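Local coordinates for protein neurotoxin (Clostridium botulinum, PDB 3N7L) that probably binds gangliosides on the neuronal surface, serving as the receptor-binding domain of a botulinum neurotoxin of serotype D/C, at residues I57-E62 against F177-T182; K98-W103 against T115-E120. All coordinates share one frame; numbering follows the deposited sequence.

Contact 1 (I57-E62 against F177-T182); sequences IVTQNE and FSKTIT
The carbonyl oxygen of K179 is gripped twice by Q60. The backbone N of Q60 donates to K179 O at 2.8 Å, and the amide NE2 of the same residue adds a weak bond to K179 O at 3.4 Å with a bent N-H angle of 135°. The CG of Q60 sits between its backbone N and carbonyl carbon (chi1 51°), and a further bend at chi2 folds the amide in on the I181 side of K179 O, where NE2 also meets I181 CD1 at 3.5 Å. A glutamine suits this strand end because its side-chain amide offers a second N-H to the same carbonyl and its chain is long enough to bring NE2 to the end of I181.

Further back along strand 55-59, V58 and I181 form a hydrogen-bonded antiparallel pair: V58 N to I181 O and I181 N to V58 O, both 2.8 Å. Their branched apolar side chains share the buried face, where L9 of strand 7-14 packs on both. I57, T59, T180 and T182 occupy the other, partly exposed face, which suits threonine with its mixed methyl and hydroxyl. T59 CG2, anti to the backbone N, lies beside the aliphatic chain of K179, 3.6 Å from K179 CD.

Before strand 180-187, S178 OG accepts from T180 N at 2.9 Å, closing an ST turn, while N61 caps helix 62-66. This is an antiparallel strand pair, continuing into an ST turn on one side and the capped start of a helix on the other, in the lectin-like (concanavalin-clan) jelly roll of the N-terminal receptor-binding half.

Contact 2 (K98-W103 against T115-E120); sequences KNNSGW and TLKQNE
Two backbone hydrogen bonds join G102 and K117 as an antiparallel hydrogen-bonded pair. K117 N reaches G102 O at 2.7 Å, and G102 N returns a bond to K117 O at 2.8 Å. Glycine fits here because a CB at these backbone angles would jam against the carbonyl of S101.

The hydroxyl of S101 adds polar contacts just before strand 102-108. Its OG lies 2.8 Å from Q118 O and 3.1 Å from K117 O, and it also accepts from the backbone N of N176. Serine suits this buried place, since its short side chain brings a hydroxyl close to all three backbone groups.

Side-chain packing completes the contact. The extended methylenes of K117 lie beside the backbone of N100, with CE 3.2 Å from N100 O, before the bend at chi4 carries the ammonium toward a long, weak ion pair with E123. N100 sets its CG 3.6 Å from E120 CB, its amide turned 67° from the carboxylate. On the face opposite K117, W103 CB meets L116 CD1 at 4.1 Å, while chi1 of 62° swings the indole from L116 onto M69 and I94.

At Q118 the chain turns a corner, and Q118 with N119, opposite S122, makes a classic bulge against the next strand, 122-129. The contact itself is the open end of the antiparallel hairpin of strands 102-108 and 111-117, in the concanavalin-clan N-terminal half.

How the contacts relate
Contact 1 and contact 2 belong to one antiparallel sheet of the N-terminal receptor-binding half, with centres about 13 Å apart. Strand 91-93 bridges them, pairing with both 180-187 and 102-108. In sequence, the hairpin of contact 2 falls within the long excursion between residues 62 and 177. The two contacts also touch directly through side chains: the indole of W103 receives I181 CD1 at 3.9 Å from its CZ2, and F177 CD1 lies 4.0 Å from W103 CD1. Nearby, S178 CB packs on K98 CB. W103 thus packs against both I181 and F177 of contact 1. As in related toxins, ganglioside binding probably lies in the C-terminal trefoil half, away from both contacts.

Contact 1 (I57-E62 against F177-T182)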
loop_
_atom_site.group_PDB
_atom_site.type_symbol
_atom_site.label_atom_id
_atom_site.label_comp_id
_atom_site.label_asym_id
_atom_site.label_seq_id
_atom_site.Cartn_x
_atom_site.Cartn_y
_atom_site.Cartn_z
ATOM N N ILE A 57 -7.619 24.150 1.858
ATOM C CA ILE A 57 -8.788 24.560 2.622
ATOM C C ILE A 57 -10.084 24.369 1.851
ATOM O O ILE A 57 -10.272 24.936 0.771
ATOM C CB ILE A 57 -8.682 26.034 3.041
ATOM C CG1 ILE A 57 -7.367 26.262 3.787
ATOM C CG2 ILE A 57 -9.862 26.404 3.933
ATOM C CD1 ILE A 57 -7.085 27.715 4.100
ATOM N N VAL A 58 -10.973 23.559 2.412
ATOM C CA VAL A 58 -12.260 23.298 1.795
ATOM C C VAL A 58 -13.353 23.931 2.651
ATOM O O VAL A 58 -13.504 23.602 3.830
ATOM C CB VAL A 58 -12.538 21.785 1.683
ATOM C CG1 VAL A 58 -13.900 21.550 1.043
ATOM C CG2 VAL A 58 -11.444 21.112 0.860
ATOM N N THR A 59 -14.100 24.853 2.056
ATOM C CA THR A 59 -15.188 25.526 2.758
ATOM C C THR A 59 -16.487 25.114 2.081
ATOM O O THR A 59 -16.743 25.478 0.931
ATOM C CB THR A 59 -15.043 27.051 2.683
ATOM O OG1 THR A 59 -13.758 27.429 3.187
ATOM C CG2 THR A 59 -16.128 27.735 3.512
ATOM N N GLN A 60 -17.304 24.347 2.790
ATOM C CA GLN A 60 -18.557 23.883 2.224
ATOM C C GLN A 60 -19.755 24.738 2.612
ATOM O O GLN A 60 -19.613 25.754 3.297
ATOM C CB GLN A 60 -18.783 22.419 2.615
ATOM C CG GLN A 60 -18.636 22.137 4.095
ATOM C CD GLN A 60 -18.036 20.766 4.364
ATOM O OE1 GLN A 60 -18.310 19.803 3.647
ATOM N NE2 GLN A 60 -17.222 20.670 5.411
ATOM N N ASN A 61 -20.930 24.326 2.150
ATOM C CA ASN A 61 -22.166 25.044 2.428
ATOM C C ASN A 61 -22.683 24.765 3.837
ATOM O O ASN A 61 -22.998 23.625 4.184
ATOM C CB ASN A 61 -23.229 24.661 1.398
ATOM C CG ASN A 61 -24.541 25.383 1.622
ATOM O OD1 ASN A 61 -25.208 25.182 2.639
ATOM N ND2 ASN A 61 -24.918 26.233 0.674
ATOM N N GLU A 62 -22.770 25.824 4.637
ATOM C CA GLU A 62 -23.242 25.753 6.018
ATOM C C GLU A 62 -24.519 24.933 6.182
ATOM O O GLU A 62 -24.649 24.149 7.121
ATOM C CB GLU A 62 -23.490 27.167 6.538
ATOM C CG GLU A 62 -24.492 27.933 5.686
ATOM C CD GLU A 62 -24.661 29.370 6.119
ATOM O OE1 GLU A 62 -25.462 30.088 5.479
ATOM O OE2 GLU A 62 -23.995 29.781 7.096
ATOM N N PHE A 177 -20.335 21.654 14.530
ATOM C CA PHE A 177 -19.523 21.256 13.392
ATOM C C PHE A 177 -19.176 22.418 12.474
ATOM O O PHE A 177 -20.016 23.264 12.170
ATOM C CB PHE A 177 -20.225 20.139 12.617
ATOM C CG PHE A 177 -20.228 18.826 13.345
ATOM C CD1 PHE A 177 -19.031 18.169 13.621
ATOM C CD2 PHE A 177 -21.421 18.258 13.782
ATOM C CE1 PHE A 177 -19.020 16.968 14.324
ATOM C CE2 PHE A 177 -21.421 17.055 14.487
ATOM C CZ PHE A 177 -20.221 16.409 14.759
ATOM N N SER A 178 -17.918 22.450 12.050
ATOM C CA SER A 178 -17.405 23.491 11.169
ATOM C C SER A 178 -17.636 23.151 9.702
ATOM O O SER A 178 -17.687 21.983 9.323
ATOM C CB SER A 178 -15.906 23.680 11.414
ATOM O OG SER A 178 -15.309 24.462 10.394
ATOM N N LYS A 179 -17.779 24.175 8.872
ATOM C CA LYS A 179 -17.980 23.938 7.451
ATOM C C LYS A 179 -16.653 24.058 6.710
ATOM O O LYS A 179 -16.609 24.030 5.484
ATOM C CB LYS A 179 -19.017 24.916 6.887
ATOM C CG LYS A 179 -18.849 26.360 7.318
ATOM C CD LYS A 179 -17.621 26.990 6.712
ATOM C CE LYS A 179 -17.683 28.495 6.848
ATOM N NZ LYS A 179 -18.905 29.026 6.189
ATOM N N THR A 180 -15.571 24.186 7.474
ATOM C CA THR A 180 -14.235 24.299 6.901
ATOM C C THR A 180 -13.371 23.094 7.260
ATOM O O THR A 180 -13.340 22.664 8.406
ATOM C CB THR A 180 -13.517 25.579 7.392
ATOM O OG1 THR A 180 -14.193 26.732 6.879
ATOM C CG2 THR A 180 -12.068 25.601 6.918
ATOM N N ILE A 181 -12.683 22.551 6.259
ATOM C CA ILE A 181 -11.796 21.409 6.459
ATOM C C ILE A 181 -10.421 21.820 5.948
ATOM O O ILE A 181 -10.271 22.230 4.795
ATOM C CB ILE A 181 -12.274 20.165 5.678
ATOM C CG1 ILE A 181 -13.694 19.801 6.105
ATOM C CG2 ILE A 181 -11.337 18.977 5.956
ATOM C CD1 ILE A 181 -14.323 18.731 5.254
ATOM N N THR A 182 -9.422 21.717 6.814
ATOM C CA THR A 182 -8.067 22.102 6.459
ATOM C C THR A 182 -7.102 20.920 6.428
ATOM O O THR A 182 -6.876 20.260 7.449
ATOM C CB THR A 182 -7.522 23.147 7.453
ATOM O OG1 THR A 182 -8.365 24.308 7.438
ATOM C CG2 THR A 182 -6.106 23.548 7.084
#

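Contact 2 (K98-W103 against T115-E120)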
loop_
_atom_site.group_PDB
_atom_site.type_symbol
_atom_site.label_atom_id
_atom_site.label_comp_id
_atom_site.label_asym_id
_atom_site.label_seq_id
_atom_site.Cartn_x
_atom_site.Cartn_y
_atom_site.Cartn_z
ATOM N N LYS A 98 -13.329 24.586 14.597
ATOM C CA LYS A 98 -13.280 26.042 14.492
ATOM C C LYS A 98 -13.074 26.752 15.831
ATOM O O LYS A 98 -12.091 27.479 16.011
ATOM C CB LYS A 98 -14.549 26.567 13.810
ATOM C CG LYS A 98 -14.653 28.090 13.773
ATOM C CD LYS A 98 -13.414 28.735 13.161
ATOM C CE LYS A 98 -13.399 30.244 13.409
ATOM N NZ LYS A 98 -12.131 30.891 12.954
ATOM N N ASN A 99 -13.997 26.559 16.765
ATOM C CA ASN A 99 -13.875 27.195 18.074
ATOM C C ASN A 99 -13.799 26.116 19.136
ATOM O O ASN A 99 -14.638 26.052 20.037
ATOM C CB ASN A 99 -15.073 28.113 18.343
ATOM C CG ASN A 99 -15.091 29.330 17.431
ATOM O OD1 ASN A 99 -14.192 30.171 17.481
ATOM N ND2 ASN A 99 -16.115 29.427 16.588
ATOM N N ASN A 100 -12.786 25.264 19.014
ATOM C CA ASN A 100 -12.581 24.162 19.944
ATOM C C ASN A 100 -13.716 23.153 19.847
ATOM O O ASN A 100 -14.008 22.444 20.805
ATOM C CB ASN A 100 -12.461 24.682 21.380
ATOM C CG ASN A 100 -11.183 25.467 21.608
ATOM O OD1 ASN A 100 -10.083 24.956 21.404
ATOM N ND2 ASN A 100 -11.324 26.714 22.036
ATOM N N SER A 101 -14.356 23.097 18.683
ATOM C CA SER A 101 -15.451 22.159 18.459
ATOM C C SER A 101 -15.474 21.696 17.002
ATOM O O SER A 101 -15.173 22.469 16.091
ATOM C CB SER A 101 -16.793 22.810 18.815
ATOM O OG SER A 101 -17.814 21.834 18.965
ATOM N N GLY A 102 -15.837 20.430 16.797
ATOM C CA GLY A 102 -15.906 19.869 15.459
ATOM C C GLY A 102 -15.280 18.486 15.433
ATOM O O GLY A 102 -15.447 17.705 16.371
ATOM N N TRP A 103 -14.575 18.162 14.355
ATOM C CA TRP A 103 -13.906 16.867 14.276
ATOM C C TRP A 103 -12.507 17.041 13.705
ATOM O O TRP A 103 -12.222 18.023 13.021
ATOM C CB TRP A 103 -14.708 15.859 13.433
ATOM C CG TRP A 103 -14.920 16.230 11.993
ATOM C CD1 TRP A 103 -16.058 16.734 11.440
ATOM C CD2 TRP A 103 -13.977 16.098 10.918
ATOM N NE1 TRP A 103 -15.887 16.924 10.088
ATOM C CE2 TRP A 103 -14.620 16.542 9.740
ATOM C CE3 TRP A 103 -12.652 15.645 10.835
ATOM C CZ2 TRP A 103 -13.984 16.549 8.493
ATOM C CZ3 TRP A 103 -12.018 15.653 9.590
ATOM C CH2 TRP A 103 -12.687 16.103 8.439
ATOM N N THR A 115 -11.180 12.253 15.985
ATOM C CA THR A 115 -11.707 12.857 17.200
ATOM C C THR A 115 -12.957 13.692 16.980
ATOM O O THR A 115 -13.028 14.497 16.057
ATOM C CB THR A 115 -10.645 13.770 17.856
ATOM O OG1 THR A 115 -9.467 13.006 18.127
ATOM C CG2 THR A 115 -11.174 14.366 19.159
ATOM N N LEU A 116 -13.939 13.484 17.847
ATOM C CA LEU A 116 -15.189 14.232 17.828
ATOM C C LEU A 116 -14.969 15.196 18.999
ATOM O O LEU A 116 -14.905 14.768 20.149
ATOM C CB LEU A 116 -16.357 13.278 18.111
ATOM C CG LEU A 116 -17.548 13.201 17.147
ATOM C CD1 LEU A 116 -17.097 13.407 15.708
ATOM C CD2 LEU A 116 -18.241 11.845 17.321
ATOM N N LYS A 117 -14.823 16.483 18.712
ATOM C CA LYS A 117 -14.562 17.454 19.771
ATOM C C LYS A 117 -15.762 18.341 20.100
ATOM O O LYS A 117 -16.102 19.248 19.339
ATOM C CB LYS A 117 -13.373 18.331 19.371
ATOM C CG LYS A 117 -12.862 19.251 20.471
ATOM C CD LYS A 117 -11.821 20.203 19.915
ATOM C CE LYS A 117 -11.142 20.990 21.021
ATOM N NZ LYS A 117 -10.357 20.088 21.903
ATOM N N GLN A 118 -16.404 18.092 21.236
ATOM C CA GLN A 118 -17.547 18.923 21.593
ATOM C C GLN A 118 -17.069 20.293 22.080
ATOM O O GLN A 118 -17.642 21.313 21.711
ATOM C CB GLN A 118 -18.421 18.239 22.646
ATOM C CG GLN A 118 -17.798 18.070 23.994
ATOM C CD GLN A 118 -18.804 17.575 25.011
ATOM O OE1 GLN A 118 -19.853 18.191 25.214
ATOM N NE2 GLN A 118 -18.490 16.455 25.657
ATOM N N ASN A 119 -16.024 20.317 22.904
ATOM C CA ASN A 119 -15.464 21.583 23.378
ATOM C C ASN A 119 -13.998 21.428 23.762
ATOM O O ASN A 119 -13.460 20.319 23.750
ATOM C CB ASN A 119 -16.271 22.168 24.554
ATOM C CG ASN A 119 -16.352 21.240 25.744
ATOM O OD1 ASN A 119 -15.341 20.729 26.228
ATOM N ND2 ASN A 119 -17.568 21.025 26.238
ATOM N N GLU A 120 -13.351 22.542 24.093
ATOM C CA GLU A 120 -11.937 22.524 24.450
ATOM C C GLU A 120 -11.640 21.574 25.602
ATOM O O GLU A 120 -10.507 21.131 25.781
ATOM C CB GLU A 120 -11.461 23.935 24.817
ATOM C CG GLU A 120 -12.098 24.525 26.076
ATOM C CD GLU A 120 -13.479 25.136 25.838
ATOM O OE1 GLU A 120 -14.108 25.573 26.831
ATOM O OE2 GLU A 120 -13.934 25.188 24.672
#